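Local coordinates for protein alkylpurine DNA glycosylase AlkC (Pseudomonas fluorescens, PDB 5VHV) that excises alkylated purines from DNA as a base excision repair glycosylase that works without flipping the damaged nucleotide out of the helix, at residues Leu63-Thr68 against Arg97-Arg102; Ser192-Leu197 against Thr222-Arg227; His256-Thr261 against Ile271-Thr276; Ile293-Ser298 against Thr332-Tyr337. All blocks are in the same frame, centred on the assembly; numbering follows the deposited sequence.

The four contacts follow one another along the chain, each closing before the next opens. Contacts 1 and 2 each join two helices of the curved helical array; their centres lie about 36 Å apart, contact 1 at the surface and contact 2 buried near the middle of the chain. Contacts 3 and 4 belong to the C-terminal beta domain, about 21 Å apart between centres, and both reach the same beta sheet: contact 3 through the hairpin 253-265/270-279, contact 4 through the end of strand 285-294 and the loop before strand 339-347. Contact 1 lies across the chain's centre from both. DNA is met by both parts, near contact 2 and at contact 4.

Contact 1: Leu63-Thr68 against Arg97-Arg102; sequences LDYPQT and RDDFKR
Pro66 lies across one face of the Arg102 guanidinium, its CB 3.7 Å from Arg102 CZ, and this apolar lid is half of the contact. The other half is Tyr65, whose ring edge meets Asp99: Tyr65 CD2 comes within 3.8 Å of Asp99 OD2, close to the ring plane. Tyr65 CG stands anti to the backbone N (chi1 177°), which carries the ring across to helix 100-110, where its OH bonds to Ser103 OG.

The charges are paired within 97-102. Arg102 NE makes a salt bridge to Asp99 OD2 at 2.9 Å, on the syn side but 34° out of the carboxylate plane, though nearly in the plane of the guanidinium, and so fixes the flat group that Pro66 covers. With an alanine at Asp99, Arg102 would probably lose the mate of its NE and its guanidinium would be freer to turn away from the proline ring. A water adds a looser tie: it donates to Pro66 O at 2.6 Å and accepts only weakly from Arg102 NH1.

The start of helix 65-75 is fastened by its own polar groups. Asp64 OD1 accepts from Gln67 N at 2.8 Å, while Gln67 OE1 accepts from Asp64 N at 3.0 Å. Asp99 holds the same N-cap position on helix 100-110 but makes no capping bond; there Phe100 N is bonded instead to a MES molecule, probably from the crystallisation liquor. The first helix thus opens with a classic capping box, and the whole is a surface junction between two helix starts in a HEAT-like helical array.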
# COMPACT_ATOMS: atom_id res chain seq x y z
N LEU A 63 -27.25 -24.22 -7.78
CA LEU A 63 -27.14 -24.67 -6.41
C LEU A 63 -27.29 -23.47 -5.48
O LEU A 63 -27.13 -22.32 -5.89
CB LEU A 63 -25.79 -25.35 -6.15
CG LEU A 63 -25.45 -26.51 -7.10
CD1 LEU A 63 -24.05 -27.03 -6.81
CD2 LEU A 63 -26.47 -27.63 -7.00
N ASP A 64 -27.60 -23.75 -4.22
CA ASP A 64 -27.72 -22.66 -3.27
C ASP A 64 -26.34 -22.20 -2.79
O ASP A 64 -25.30 -22.67 -3.26
CB ASP A 64 -28.62 -23.07 -2.11
CG ASP A 64 -28.03 -24.17 -1.23
OD1 ASP A 64 -26.82 -24.46 -1.29
OD2 ASP A 64 -28.82 -24.76 -0.46
N TYR A 65 -26.35 -21.24 -1.87
CA TYR A 65 -25.08 -20.63 -1.45
C TYR A 65 -24.18 -21.62 -0.72
O TYR A 65 -23.01 -21.77 -1.12
CB TYR A 65 -25.38 -19.37 -0.63
CG TYR A 65 -24.16 -18.68 -0.10
CD1 TYR A 65 -23.30 -18.02 -0.94
CD2 TYR A 65 -23.86 -18.70 1.26
CE1 TYR A 65 -22.17 -17.38 -0.45
CE2 TYR A 65 -22.74 -18.07 1.75
CZ TYR A 65 -21.90 -17.40 0.90
OH TYR A 65 -20.76 -16.77 1.38
N PRO A 66 -24.63 -22.32 0.33
CA PRO A 66 -23.72 -23.29 0.96
C PRO A 66 -23.22 -24.36 0.00
O PRO A 66 -22.04 -24.73 0.07
CB PRO A 66 -24.59 -23.90 2.07
CG PRO A 66 -25.68 -22.90 2.33
CD PRO A 66 -25.94 -22.26 0.99
N GLN A 67 -24.07 -24.86 -0.89
CA GLN A 67 -23.64 -25.87 -1.85
C GLN A 67 -22.60 -25.32 -2.81
O GLN A 67 -21.61 -25.99 -3.14
CB GLN A 67 -24.84 -26.41 -2.63
CG GLN A 67 -25.87 -27.18 -1.81
CD GLN A 67 -27.14 -27.48 -2.61
OE1 GLN A 67 -27.60 -26.67 -3.43
NE2 GLN A 67 -27.72 -28.64 -2.37
N THR A 68 -22.80 -24.09 -3.29
CA THR A 68 -21.81 -23.49 -4.17
C THR A 68 -20.49 -23.28 -3.42
O THR A 68 -19.41 -23.52 -3.98
CB THR A 68 -22.33 -22.18 -4.77
OG1 THR A 68 -23.55 -22.43 -5.50
CG2 THR A 68 -21.32 -21.57 -5.72
N ARG A 97 -24.10 -12.25 2.36
CA ARG A 97 -24.41 -11.24 3.38
C ARG A 97 -25.38 -11.76 4.46
O ARG A 97 -25.33 -11.30 5.61
CB ARG A 97 -25.01 -10.00 2.73
CG ARG A 97 -24.08 -9.17 1.82
CD ARG A 97 -24.84 -7.92 1.33
NE ARG A 97 -24.16 -7.19 0.26
CZ ARG A 97 -23.42 -6.09 0.44
NH1 ARG A 97 -23.23 -5.57 1.65
NH2 ARG A 97 -22.85 -5.50 -0.61
N ASP A 98 -26.30 -12.67 4.10
CA ASP A 98 -27.28 -13.21 5.04
C ASP A 98 -26.88 -14.59 5.58
O ASP A 98 -27.74 -15.31 6.10
CB ASP A 98 -28.67 -13.30 4.40
CG ASP A 98 -29.78 -13.60 5.44
OD1 ASP A 98 -29.82 -12.89 6.47
OD2 ASP A 98 -30.59 -14.54 5.26
N ASP A 99 -25.61 -14.95 5.47
CA ASP A 99 -25.10 -16.20 6.02
C ASP A 99 -23.72 -15.82 6.58
O ASP A 99 -22.66 -16.25 6.11
CB ASP A 99 -25.04 -17.29 4.94
CG ASP A 99 -25.03 -18.69 5.53
OD1 ASP A 99 -25.01 -18.83 6.77
OD2 ASP A 99 -25.02 -19.66 4.74
N PHE A 100 -23.75 -14.97 7.61
CA PHE A 100 -22.54 -14.29 8.09
C PHE A 100 -21.48 -15.27 8.56
O PHE A 100 -20.32 -15.19 8.15
CB PHE A 100 -22.91 -13.31 9.21
CG PHE A 100 -21.74 -12.54 9.74
CD1 PHE A 100 -21.31 -11.41 9.09
CD2 PHE A 100 -21.07 -12.96 10.88
CE1 PHE A 100 -20.23 -10.70 9.57
CE2 PHE A 100 -19.97 -12.24 11.34
CZ PHE A 100 -19.57 -11.12 10.69
N LYS A 101 -21.84 -16.20 9.45
CA LYS A 101 -20.81 -17.02 10.04
C LYS A 101 -20.16 -17.92 9.00
O LYS A 101 -18.93 -18.07 8.97
CB LYS A 101 -21.39 -17.82 11.20
CG LYS A 101 -21.55 -16.93 12.42
CD LYS A 101 -22.42 -17.50 13.50
CE LYS A 101 -22.51 -16.50 14.64
NZ LYS A 101 -23.61 -16.82 15.56
N ARG A 102 -20.97 -18.46 8.09
CA ARG A 102 -20.41 -19.28 7.03
C ARG A 102 -19.50 -18.45 6.13
O ARG A 102 -18.45 -18.92 5.69
CB ARG A 102 -21.53 -19.92 6.22
CG ARG A 102 -21.08 -21.05 5.34
CD ARG A 102 -22.19 -21.50 4.40
NE ARG A 102 -23.37 -21.99 5.12
CZ ARG A 102 -23.52 -23.23 5.56
NH1 ARG A 102 -22.56 -24.13 5.38
NH2 ARG A 102 -24.65 -23.57 6.17
O HOH W 1 -21.01 -24.70 2.46

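Contact 2: Ser192-Leu197 against Thr222-Arg227; sequences SVANHL and TAWIAR
Ile225 carries this contact: its side chain meets Val193, Ala194 and Leu197, three residues on one face of helix 187-201. Its CG2 branch does most of the work. Because CG1 is turned anti to the carbonyl carbon (chi1 -68°), CG2 is left anti to the backbone N and points toward the neighbouring helix, 3.9 Å from Val193 CG1 and 4.1 Å from Leu197 CD1. The longer branch runs on to set its CD1 beside Val193 CB.

Val193 answers with its CG1 anti to the backbone N, while Leu197 crosses Ile225 at about a right angle. The small Ala194 lets the backbones come close: its CA is 5.0 Å from that of Ile225, and its CB sits 3.7 Å from Ile225 O. Trp224 brings the far corner of its indole up to the same methyl, with CZ3 4.2 Å from Ala194 CB.

The two segments run the same way, their axes crossing at -34° with a closest approach of 8.6 Å. Around them, helix 175-181 packs against Val193 and Leu197 through Leu181 and Leu178, Trp224 stacks on His228, and Asn195 of helix 187-201 packs on a modified base of the bound DNA.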
# COMPACT_ATOMS: atom_id res chain seq x y z
N SER A 192 1.76 -4.76 6.66
CA SER A 192 0.38 -4.32 6.76
C SER A 192 0.15 -3.42 7.97
O SER A 192 -0.54 -2.40 7.86
CB SER A 192 -0.53 -5.56 6.80
OG SER A 192 -1.87 -5.15 6.98
N VAL A 193 0.73 -3.76 9.12
CA VAL A 193 0.56 -2.90 10.29
C VAL A 193 1.11 -1.52 9.98
O VAL A 193 0.49 -0.48 10.28
CB VAL A 193 1.25 -3.51 11.53
CG1 VAL A 193 1.13 -2.57 12.73
CG2 VAL A 193 0.65 -4.86 11.87
N ALA A 194 2.29 -1.48 9.37
CA ALA A 194 2.94 -0.21 9.06
C ALA A 194 2.09 0.59 8.09
O ALA A 194 1.95 1.81 8.23
CB ALA A 194 4.34 -0.43 8.50
N ASN A 195 1.55 -0.08 7.07
CA ASN A 195 0.75 0.63 6.07
C ASN A 195 -0.58 1.12 6.64
O ASN A 195 -1.06 2.20 6.28
CB ASN A 195 0.55 -0.25 4.84
CG ASN A 195 1.85 -0.41 4.04
OD1 ASN A 195 2.75 0.46 4.07
ND2 ASN A 195 1.96 -1.51 3.33
N HIS A 196 -1.22 0.32 7.50
CA HIS A 196 -2.42 0.77 8.19
C HIS A 196 -2.12 2.01 9.04
O HIS A 196 -2.83 3.02 8.97
CB HIS A 196 -2.97 -0.40 9.02
CG HIS A 196 -4.32 -0.18 9.64
ND1 HIS A 196 -5.26 -1.19 9.71
CD2 HIS A 196 -4.87 0.89 10.26
CE1 HIS A 196 -6.32 -0.75 10.35
NE2 HIS A 196 -6.12 0.51 10.68
N LEU A 197 -1.03 1.98 9.80
CA LEU A 197 -0.66 3.15 10.59
C LEU A 197 -0.36 4.37 9.72
O LEU A 197 -0.78 5.48 10.04
CB LEU A 197 0.52 2.81 11.49
CG LEU A 197 0.17 1.91 12.68
CD1 LEU A 197 1.45 1.33 13.27
CD2 LEU A 197 -0.60 2.66 13.73
N THR A 222 9.31 -4.10 15.87
CA THR A 222 8.52 -2.92 16.19
C THR A 222 9.19 -1.66 15.64
O THR A 222 8.52 -0.77 15.11
CB THR A 222 8.33 -2.85 17.71
OG1 THR A 222 7.83 -4.11 18.18
CG2 THR A 222 7.36 -1.73 18.09
N ALA A 223 10.52 -1.56 15.76
CA ALA A 223 11.24 -0.42 15.18
C ALA A 223 11.00 -0.32 13.68
O ALA A 223 10.81 0.78 13.14
CB ALA A 223 12.74 -0.53 15.47
N TRP A 224 11.03 -1.45 12.98
CA TRP A 224 10.81 -1.43 11.53
C TRP A 224 9.40 -0.95 11.21
O TRP A 224 9.21 -0.10 10.32
CB TRP A 224 11.05 -2.82 10.94
CG TRP A 224 10.96 -2.86 9.43
CD1 TRP A 224 12.00 -2.79 8.54
CD2 TRP A 224 9.77 -2.98 8.63
NE1 TRP A 224 11.53 -2.85 7.25
CE2 TRP A 224 10.16 -2.97 7.28
CE3 TRP A 224 8.41 -3.10 8.93
CZ2 TRP A 224 9.24 -3.08 6.23
CZ3 TRP A 224 7.48 -3.19 7.88
CH2 TRP A 224 7.91 -3.18 6.55
N ILE A 225 8.41 -1.46 11.94
CA ILE A 225 7.04 -0.99 11.74
C ILE A 225 6.97 0.51 11.96
O ILE A 225 6.33 1.24 11.19
CB ILE A 225 6.07 -1.74 12.67
CG1 ILE A 225 5.95 -3.22 12.25
CG2 ILE A 225 4.70 -1.09 12.65
CD1 ILE A 225 5.07 -4.06 13.17
N ALA A 226 7.61 1.00 13.03
CA ALA A 226 7.57 2.43 13.33
C ALA A 226 8.13 3.26 12.18
O ALA A 226 7.53 4.26 11.78
CB ALA A 226 8.33 2.72 14.62
N ARG A 227 9.28 2.86 11.64
CA ARG A 227 9.89 3.65 10.58
C ARG A 227 8.98 3.72 9.35
O ARG A 227 8.88 4.77 8.70
CB ARG A 227 11.26 3.11 10.18
CG ARG A 227 11.89 3.95 9.04
CD ARG A 227 13.37 3.70 8.81
NE ARG A 227 14.20 3.98 9.98
CZ ARG A 227 14.79 5.15 10.26
NH1 ARG A 227 14.66 6.20 9.47
NH2 ARG A 227 15.53 5.25 11.35

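Contact 3: His256-Thr261 against Ile271-Thr276; sequences HHLMVT and INLSFT
Thr261 O is gripped by one residue twice: Asn272 N donates to it at 2.8 Å, and Asn272 ND2 adds a weak bond at 3.3 Å. The pair belongs to a beta hairpin, strand 253-265 antiparallel to 270-279, within a C-terminal domain consistent with an immunoglobulin-like sandwich.

From there the backbone bonds run regularly. Thr261 N returns a bond to Asn272 O, and Met259 and Ser274 exchange a matched pair, with Ser274 N reaching Met259 O at an N-H...O angle of 169°. Farther on, His256 and Thr276 bond both ways, but between Met259 and His256 the register slips by one residue. This beta bulge is made where the chain turns a corner at His257, whose positive phi (64°) is unusual for a non-glycine residue.

On the face that carries Val260 and Leu273 the packing is apolar. Val260 CG2 lies 3.9 Å from Leu273 CD1, and Leu258, its CG anti to the backbone N (chi1 171°), carries CD1 to 3.8 Å from that same Leu273 methyl and on to the CB of Phe275. Val343 and Val345 of strand 339-347 lie against this side, Val343 on Leu273 and Val345 on Leu258 and Phe275. The other face, with Met259, Thr261, Asn272 and Ser274, is more polar; there Met259 CG rests against Ser274 OG, and Thr276 OG1 bonds to His321 ND1 of strand 319-327. Beside the bulge a water donates to His257 O at 2.7 Å and also bonds Ser274 OG, linking the bulged residue to the facing strand.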
# COMPACT_ATOMS: atom_id res chain seq x y z
N HIS A 256 27.92 22.05 1.41
CA HIS A 256 28.86 22.60 0.43
C HIS A 256 28.55 22.08 -0.96
O HIS A 256 27.98 21.00 -1.13
CB HIS A 256 30.32 22.24 0.74
CG HIS A 256 30.76 22.62 2.12
ND1 HIS A 256 30.94 23.92 2.51
CD2 HIS A 256 31.06 21.85 3.19
CE1 HIS A 256 31.34 23.95 3.77
NE2 HIS A 256 31.42 22.70 4.21
N HIS A 257 28.94 22.87 -1.96
CA HIS A 257 28.92 22.43 -3.36
C HIS A 257 27.51 22.13 -3.87
O HIS A 257 27.34 21.33 -4.79
CB HIS A 257 29.79 21.18 -3.57
CG HIS A 257 31.16 21.26 -2.97
ND1 HIS A 257 32.03 22.30 -3.21
CD2 HIS A 257 31.83 20.39 -2.17
CE1 HIS A 257 33.16 22.09 -2.56
NE2 HIS A 257 33.07 20.94 -1.92
N LEU A 258 26.46 22.72 -3.30
CA LEU A 258 25.11 22.32 -3.70
C LEU A 258 24.86 22.73 -5.14
O LEU A 258 25.11 23.88 -5.51
CB LEU A 258 24.06 22.95 -2.78
CG LEU A 258 22.60 22.76 -3.22
CD1 LEU A 258 22.21 21.31 -3.27
CD2 LEU A 258 21.61 23.51 -2.33
N MET A 259 24.43 21.79 -5.96
CA MET A 259 24.12 22.13 -7.34
C MET A 259 23.11 21.15 -7.91
O MET A 259 22.98 20.00 -7.45
CB MET A 259 25.39 22.14 -8.21
CG MET A 259 26.00 20.79 -8.46
SD MET A 259 27.59 20.92 -9.37
CE MET A 259 28.67 21.41 -8.05
N VAL A 260 22.38 21.62 -8.91
CA VAL A 260 21.60 20.76 -9.79
C VAL A 260 22.10 21.01 -11.20
O VAL A 260 22.24 22.16 -11.62
CB VAL A 260 20.09 21.04 -9.66
CG1 VAL A 260 19.30 20.25 -10.69
CG2 VAL A 260 19.60 20.66 -8.28
N THR A 261 22.44 19.94 -11.90
CA THR A 261 22.92 20.04 -13.27
C THR A 261 22.19 19.03 -14.14
O THR A 261 21.77 17.97 -13.65
CB THR A 261 24.42 19.78 -13.36
OG1 THR A 261 24.68 18.44 -12.94
CG2 THR A 261 25.17 20.71 -12.47
N ILE A 271 18.29 15.09 -14.37
CA ILE A 271 18.96 16.06 -13.54
C ILE A 271 19.81 15.31 -12.53
O ILE A 271 19.59 14.13 -12.26
CB ILE A 271 17.99 17.01 -12.82
CG1 ILE A 271 17.06 16.23 -11.88
CG2 ILE A 271 17.21 17.78 -13.87
CD1 ILE A 271 16.29 17.09 -10.87
N ASN A 272 20.80 16.01 -11.98
CA ASN A 272 21.71 15.47 -10.98
C ASN A 272 21.78 16.44 -9.82
O ASN A 272 22.28 17.56 -9.97
CB ASN A 272 23.10 15.24 -11.55
CG ASN A 272 23.08 14.30 -12.74
OD1 ASN A 272 23.21 13.09 -12.58
ND2 ASN A 272 22.88 14.86 -13.93
N LEU A 273 21.28 16.02 -8.67
CA LEU A 273 21.36 16.77 -7.43
C LEU A 273 22.60 16.31 -6.67
O LEU A 273 22.76 15.12 -6.41
CB LEU A 273 20.10 16.54 -6.59
CG LEU A 273 20.15 17.02 -5.15
CD1 LEU A 273 20.31 18.54 -5.05
CD2 LEU A 273 18.86 16.60 -4.44
N SER A 274 23.47 17.25 -6.30
CA SER A 274 24.61 16.84 -5.49
C SER A 274 24.99 17.94 -4.51
O SER A 274 24.74 19.13 -4.74
CB SER A 274 25.81 16.45 -6.37
OG SER A 274 26.31 17.55 -7.12
N PHE A 275 25.55 17.52 -3.39
CA PHE A 275 26.06 18.40 -2.34
C PHE A 275 26.89 17.55 -1.37
O PHE A 275 26.86 16.31 -1.41
CB PHE A 275 24.93 19.11 -1.61
CG PHE A 275 23.89 18.18 -1.05
CD1 PHE A 275 22.84 17.73 -1.85
CD2 PHE A 275 23.97 17.72 0.26
CE1 PHE A 275 21.88 16.86 -1.34
CE2 PHE A 275 23.02 16.85 0.77
CZ PHE A 275 21.97 16.42 -0.04
N THR A 276 27.60 18.24 -0.50
CA THR A 276 28.41 17.64 0.54
C THR A 276 27.95 18.17 1.90
O THR A 276 27.72 19.37 2.05
CB THR A 276 29.89 17.97 0.32
OG1 THR A 276 30.26 17.57 -1.01
CG2 THR A 276 30.77 17.25 1.34
O HOH W 2 28.09 18.90 -5.65

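Contact 4: Ile293-Ser298 against Thr332-Tyr337; sequences IDYVKS and TTRKHY. With nucleotides of chain C; nucleotides of chain D.
The backbones around Val296 and Tyr337 come to 5.6 Å between CA atoms, with the two touching parts running 75° apart. The Tyr337 ring lies flat over the 297-298 peptide, Ser298 N sitting above its centre, and Val296 CG1 packs against Tyr337 CB. The hydroxyl goes on to the DNA: Tyr337 OH donates to OP2 of DT3 of chain C at 2.6 Å, while Ser298 N holds OP1 of that phosphate at 2.9 Å. A phenylalanine in place of Tyr337 would probably leave OP2 without this hydroxyl donor.

These loops, at one end of a beta domain consistent with an immunoglobulin-like fold, hold phosphates of both DNA strands. Lys297, bent at chi2 and chi3 (both -55°), turns its NZ back toward Lys335 O in a weak bond, and its main partner is another phosphate of the DNA. Toward the other strand, Arg334 lays CD over the face of the Tyr295 ring, 3.8 Å from its centroid. Arg334 NH1 meets OP1 of DA4 of chain D at 2.8 Å, in the guanidinium plane, and Thr333 N bonds OP2 of DC5 of chain D. One water accepts from Arg334 NH1 and also bonds Tyr295 OH and His336 NE2.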
# COMPACT_ATOMS: atom_id res chain seq x y z
N ILE A 293 11.04 18.69 -4.66
CA ILE A 293 10.89 19.48 -5.88
C ILE A 293 9.56 20.22 -5.84
O ILE A 293 8.51 19.62 -5.61
CB ILE A 293 10.97 18.61 -7.15
CG1 ILE A 293 12.30 17.85 -7.18
CG2 ILE A 293 10.79 19.51 -8.39
CD1 ILE A 293 12.47 16.94 -8.41
N ASP A 294 9.62 21.52 -6.11
CA ASP A 294 8.43 22.34 -6.35
C ASP A 294 8.09 22.24 -7.83
O ASP A 294 8.60 23.01 -8.64
CB ASP A 294 8.69 23.79 -5.98
CG ASP A 294 8.88 24.01 -4.50
OD1 ASP A 294 8.34 23.23 -3.70
OD2 ASP A 294 9.57 24.99 -4.13
N TYR A 295 7.26 21.27 -8.21
CA TYR A 295 6.93 21.12 -9.62
C TYR A 295 6.02 22.24 -10.13
O TYR A 295 5.07 22.66 -9.46
CB TYR A 295 6.23 19.79 -9.82
CG TYR A 295 7.13 18.59 -9.77
CD1 TYR A 295 7.85 18.19 -10.90
CD2 TYR A 295 7.24 17.83 -8.62
CE1 TYR A 295 8.65 17.06 -10.87
CE2 TYR A 295 8.05 16.69 -8.57
CZ TYR A 295 8.74 16.32 -9.70
OH TYR A 295 9.49 15.19 -9.64
N VAL A 296 6.28 22.69 -11.37
CA VAL A 296 5.31 23.51 -12.08
C VAL A 296 4.17 22.63 -12.56
O VAL A 296 4.40 21.58 -13.18
CB VAL A 296 5.98 24.22 -13.28
CG1 VAL A 296 4.97 25.12 -14.02
CG2 VAL A 296 7.21 25.03 -12.83
N LYS A 297 2.93 23.07 -12.33
CA LYS A 297 1.76 22.33 -12.76
C LYS A 297 1.02 23.12 -13.83
O LYS A 297 1.40 24.23 -14.21
CB LYS A 297 0.85 22.00 -11.56
CG LYS A 297 1.53 21.30 -10.39
CD LYS A 297 2.27 20.00 -10.79
CE LYS A 297 1.37 19.00 -11.51
NZ LYS A 297 2.03 17.63 -11.58
N SER A 298 -0.08 22.53 -14.31
CA SER A 298 -0.86 23.17 -15.37
C SER A 298 -1.27 24.57 -14.97
O SER A 298 -1.26 25.51 -15.78
CB SER A 298 -2.10 22.33 -15.68
OG SER A 298 -2.83 22.91 -16.75
N THR A 332 2.64 8.25 -16.32
CA THR A 332 1.23 8.14 -15.99
C THR A 332 0.89 8.96 -14.76
O THR A 332 -0.14 9.65 -14.73
CB THR A 332 0.85 6.68 -15.76
OG1 THR A 332 1.18 5.94 -16.94
CG2 THR A 332 -0.62 6.57 -15.50
N THR A 333 1.74 8.92 -13.75
CA THR A 333 1.42 9.55 -12.48
C THR A 333 1.89 10.99 -12.37
O THR A 333 1.62 11.61 -11.34
CB THR A 333 2.00 8.73 -11.31
OG1 THR A 333 1.42 9.20 -10.07
CG2 THR A 333 3.52 8.84 -11.25
N ARG A 334 2.57 11.55 -13.37
CA ARG A 334 3.01 12.94 -13.28
C ARG A 334 3.27 13.50 -14.67
O ARG A 334 4.18 13.03 -15.37
CB ARG A 334 4.26 13.07 -12.41
CG ARG A 334 4.64 14.51 -12.07
CD ARG A 334 5.83 14.63 -11.09
NE ARG A 334 5.61 13.85 -9.89
CZ ARG A 334 6.24 12.72 -9.56
NH1 ARG A 334 7.21 12.24 -10.31
NH2 ARG A 334 5.90 12.06 -8.46
N LYS A 335 2.49 14.50 -15.07
CA LYS A 335 2.78 15.32 -16.24
C LYS A 335 3.57 16.55 -15.81
O LYS A 335 3.37 17.08 -14.71
CB LYS A 335 1.49 15.74 -16.94
CG LYS A 335 1.69 16.56 -18.21
CD LYS A 335 0.38 16.68 -19.00
CE LYS A 335 0.41 17.82 -20.01
NZ LYS A 335 1.34 17.59 -21.14
N HIS A 336 4.47 17.00 -16.68
CA HIS A 336 5.34 18.12 -16.38
C HIS A 336 5.00 19.31 -17.26
O HIS A 336 4.43 19.19 -18.35
CB HIS A 336 6.82 17.76 -16.55
CG HIS A 336 7.25 16.61 -15.69
ND1 HIS A 336 6.92 15.30 -15.99
CD2 HIS A 336 7.92 16.57 -14.51
CE1 HIS A 336 7.39 14.51 -15.04
NE2 HIS A 336 8.01 15.24 -14.14
N TYR A 337 5.37 20.49 -16.75
CA TYR A 337 5.07 21.76 -17.37
C TYR A 337 6.31 22.63 -17.34
O TYR A 337 7.08 22.56 -16.37
CB TYR A 337 3.91 22.43 -16.64
CG TYR A 337 2.67 21.56 -16.68
CD1 TYR A 337 2.49 20.54 -15.75
CD2 TYR A 337 1.71 21.74 -17.66
CE1 TYR A 337 1.36 19.73 -15.79
CE2 TYR A 337 0.59 20.94 -17.71
CZ TYR A 337 0.41 19.94 -16.77
OH TYR A 337 -0.71 19.14 -16.82
P DT C 3 -1.83 18.74 -13.66
OP1 DT C 3 -1.29 20.10 -13.40
OP2 DT C 3 -1.22 17.81 -14.61
O5' DT C 3 -1.99 17.91 -12.32
C5' DT C 3 -2.49 18.55 -11.19
C4' DT C 3 -2.69 17.59 -10.05
O4' DT C 3 -3.72 16.63 -10.38
C3' DT C 3 -1.48 16.74 -9.69
O3' DT C 3 -0.79 17.33 -8.61
C2' DT C 3 -2.06 15.35 -9.34
C1' DT C 3 -3.57 15.56 -9.49
N1 DT C 3 -4.35 14.42 -10.04
C2 DT C 3 -5.24 13.76 -9.22
O2 DT C 3 -5.37 14.02 -8.04
N3 DT C 3 -5.95 12.76 -9.83
C4 DT C 3 -5.89 12.37 -11.14
O4 DT C 3 -6.57 11.46 -11.59
C5 DT C 3 -4.95 13.12 -11.96
C7 DT C 3 -4.77 12.79 -13.40
C6 DT C 3 -4.24 14.10 -11.38
P DC D 5 4.54 5.88 -14.14
OP1 DC D 5 4.85 5.91 -15.57
OP2 DC D 5 3.64 6.83 -13.46
O5' DC D 5 3.68 4.56 -13.83
C5' DC D 5 4.13 3.31 -14.29
C4' DC D 5 3.30 2.20 -13.65
O4' DC D 5 3.60 2.14 -12.24
C3' DC D 5 1.77 2.42 -13.72
O3' DC D 5 1.18 1.44 -14.53
C2' DC D 5 1.29 2.30 -12.27
C1' DC D 5 2.47 1.61 -11.60
N1 DC D 5 2.61 1.82 -10.16
C2 DC D 5 2.80 0.69 -9.33
O2 DC D 5 2.84 -0.45 -9.86
N3 DC D 5 2.93 0.88 -8.00
C4 DC D 5 2.89 2.13 -7.50
N4 DC D 5 3.02 2.28 -6.16
C5 DC D 5 2.71 3.28 -8.33
C6 DC D 5 2.57 3.07 -9.64
P DA D 4 7.67 8.48 -8.79
OP1 DA D 4 8.05 9.61 -9.65
OP2 DA D 4 6.62 8.55 -7.75
O5' DA D 4 7.29 7.24 -9.70
C5' DA D 4 8.15 6.88 -10.77
C4' DA D 4 7.53 5.80 -11.64
O4' DA D 4 7.54 4.53 -10.94
C3' DA D 4 6.10 6.05 -12.04
O3' DA D 4 5.91 5.62 -13.39
C2' DA D 4 5.29 5.23 -11.03
C1' DA D 4 6.22 4.03 -10.80
N9 DA D 4 6.17 3.43 -9.47
C8 DA D 4 6.17 4.08 -8.28
N7 DA D 4 6.18 3.29 -7.25
C5 DA D 4 6.26 2.02 -7.80
C6 DA D 4 6.31 0.76 -7.21
N6 DA D 4 6.31 0.60 -5.89
N1 DA D 4 6.37 -0.31 -8.02
C2 DA D 4 6.39 -0.11 -9.35
N3 DA D 4 6.33 1.04 -10.02
C4 DA D 4 6.26 2.08 -9.16
O HOH W 3 9.15 13.91 -12.02
O HOH W 4 6.36 20.05 -13.94
O HOH W 5 4.78 17.98 -12.63
O HOH W 6 0.55 15.97 -13.29